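Local coordinates for paenibacillus xanthan lyase (Paenibacillus, PDB 6F2P), which cleaves the polysaccharide xanthan by elimination, as a polysaccharide lyase of family 8 that carries several bound calcium ions, at residues 454-459 with 695-700. Residues are numbered along the deposited sequence; the frame is centred on the assembly and turned at random.
Sequences KSWAGG and DPTQSN. With CA (calcium ion), chain J.
A type I beta turn from D695 to Q698 packs its proline against W456, a proline-on-tryptophan CH-pi contact at a domain seam. P696 CG sits over one face of the indole, 3.5 Å from the centroid of the six-membered ring and 16° off its normal, while P696 CB reaches CE3 and CZ3. The indole NE1 donates to the carbonyl of F661, which restrains the ring's rotation, and W662 meets the same indole at about 45°. Beside it, the CA-H of T697 is directed at S455 O (CA to O 3.3 Å), nearly straight at 166°; S455 O also accepts from R390 NH1. No direct hydrogen bond joins the two segments; one water links S455 OG to S699 OG, and a second accepts from Q698 NE2. In the family 8 fold this joins the start of edge strand 457-462 of the super-sandwich sheet, and the loop leading into it, to the loop between strands 688-694 and 703-708 of the C-terminal beta-sandwich. D695 ties the turn together from within: its OD1 takes T697 OG1 at 2.6 Å through its syn lone pair and T697 N at 3.2 Å from above the carboxylate plane, the latter an Asx turn. With OG1 held between backbone N and carbonyl carbon, T697 also accepts from S699 N, an ST turn, and D695 OD2 receives N700 N. Extended beyond CG, Q698 places OE1 2.5 Å from a calcium ion, which also binds three waters, while its NE2 donates to the carbonyl of S368.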
loop_
_atom_site.group_PDB
_atom_site.type_symbol
_atom_site.label_atom_id
_atom_site.label_comp_id
_atom_site.label_asym_id
_atom_site.label_seq_id
_atom_site.Cartn_x
_atom_site.Cartn_y
_atom_site.Cartn_z
ATOM N N LYS A 454 7.445 0.750 11.959
ATOM C CA LYS A 454 8.039 0.551 10.631
ATOM C C LYS A 454 7.043 0.857 9.512
ATOM O O LYS A 454 5.924 0.351 9.505
ATOM C CB LYS A 454 8.567 -0.882 10.465
ATOM C CG LYS A 454 9.571 -1.338 11.513
ATOM C CD LYS A 454 10.839 -0.515 11.509
ATOM C CE LYS A 454 11.859 -1.080 12.490
ATOM N NZ LYS A 454 13.106 -0.251 12.557
ATOM N N SER A 455 7.466 1.676 8.557
ATOM C CA SER A 455 6.606 2.103 7.460
ATOM C C SER A 455 6.754 1.238 6.212
ATOM O O SER A 455 5.923 1.304 5.304
ATOM C CB SER A 455 6.919 3.549 7.096
ATOM O OG SER A 455 8.299 3.689 6.800
ATOM N N TRP A 456 7.818 0.444 6.159
ATOM C CA TRP A 456 8.097 -0.370 4.984
ATOM C C TRP A 456 7.175 -1.578 4.970
ATOM O O TRP A 456 7.506 -2.642 5.487
ATOM C CB TRP A 456 9.557 -0.834 4.989
ATOM C CG TRP A 456 10.222 -1.029 3.633
ATOM C CD1 TRP A 456 11.379 -0.437 3.211
ATOM C CD2 TRP A 456 9.796 -1.886 2.549
ATOM N NE1 TRP A 456 11.698 -0.858 1.941
ATOM C CE2 TRP A 456 10.747 -1.746 1.510
ATOM C CE3 TRP A 456 8.711 -2.751 2.358
ATOM C CZ2 TRP A 456 10.646 -2.435 0.298
ATOM C CZ3 TRP A 456 8.608 -3.437 1.150
ATOM C CH2 TRP A 456 9.574 -3.274 0.133
ATOM N N ALA A 457 6.005 -1.406 4.377
ATOM C CA ALA A 457 5.137 -2.533 4.092
ATOM C C ALA A 457 4.424 -2.243 2.782
ATOM O O ALA A 457 3.839 -1.178 2.605
ATOM C CB ALA A 457 4.144 -2.741 5.210
ATOM N N GLY A 458 4.489 -3.185 1.854
ATOM C CA GLY A 458 3.844 -3.012 0.572
ATOM C C GLY A 458 4.585 -3.789 -0.493
ATOM O O GLY A 458 5.195 -4.823 -0.201
ATOM N N GLY A 459 4.544 -3.288 -1.724
ATOM C CA GLY A 459 5.177 -3.969 -2.831
ATOM C C GLY A 459 4.777 -3.401 -4.172
ATOM O O GLY A 459 4.194 -2.318 -4.247
ATOM N N ASP A 695 6.976 3.076 -3.796
ATOM C CA ASP A 695 7.517 3.446 -2.494
ATOM C C ASP A 695 6.635 2.840 -1.398
ATOM O O ASP A 695 5.587 3.392 -1.048
ATOM C CB ASP A 695 7.541 4.963 -2.361
ATOM C CG ASP A 695 7.749 5.418 -0.937
ATOM O OD1 ASP A 695 8.552 4.777 -0.225
ATOM O OD2 ASP A 695 7.097 6.408 -0.528
ATOM N N PRO A 696 7.049 1.689 -0.856
ATOM C CA PRO A 696 6.190 0.987 0.100
ATOM C C PRO A 696 6.082 1.739 1.408
ATOM O O PRO A 696 5.158 1.454 2.164
ATOM C CB PRO A 696 6.922 -0.338 0.331
ATOM C CG PRO A 696 7.866 -0.468 -0.805
ATOM C CD PRO A 696 8.262 0.923 -1.179
ATOM N N THR A 697 6.996 2.671 1.675
ATOM C CA THR A 697 6.963 3.420 2.931
ATOM C C THR A 697 5.832 4.428 2.885
ATOM O O THR A 697 5.354 4.878 3.926
ATOM C CB THR A 697 8.278 4.185 3.208
ATOM O OG1 THR A 697 8.368 5.328 2.344
ATOM C CG2 THR A 697 9.486 3.294 2.998
ATOM N N GLN A 698 5.422 4.783 1.669
ATOM C CA GLN A 698 4.367 5.771 1.430
ATOM C C GLN A 698 4.668 7.125 2.069
ATOM O O GLN A 698 3.759 7.929 2.275
ATOM C CB GLN A 698 3.000 5.262 1.916
ATOM C CG GLN A 698 2.600 3.899 1.376
ATOM C CD GLN A 698 1.142 3.568 1.649
ATOM O OE1 GLN A 698 0.292 4.451 1.662
ATOM N NE2 GLN A 698 0.848 2.290 1.858
ATOM N N SER A 699 5.935 7.380 2.381
ATOM C CA SER A 699 6.296 8.616 3.071
ATOM C C SER A 699 7.502 9.320 2.447
ATOM O O SER A 699 8.067 10.248 3.022
ATOM C CB SER A 699 6.496 8.366 4.570
ATOM O OG SER A 699 7.558 7.461 4.808
ATOM N N ASN A 700 7.889 8.860 1.265
ATOM C CA ASN A 700 8.850 9.559 0.430
ATOM C C ASN A 700 8.092 10.642 -0.335
ATOM O O ASN A 700 7.213 10.334 -1.150
ATOM C CB ASN A 700 9.477 8.568 -0.549
ATOM C CG ASN A 700 10.627 9.165 -1.352
ATOM O OD1 ASN A 700 10.793 10.375 -1.426
ATOM N ND2 ASN A 700 11.417 8.305 -1.964
HETATM CA CA CA J . -2.087 5.129 1.999
HETATM O O HOH W 1 9.276 6.412 7.011
HETATM O O HOH W 2 2.829 0.208 0.769
HETATM O O HOH W 3 -3.601 6.400 3.893
HETATM O O HOH W 4 -2.607 3.381 4.232
HETATM O O HOH W 5 -0.335 7.037 3.040
#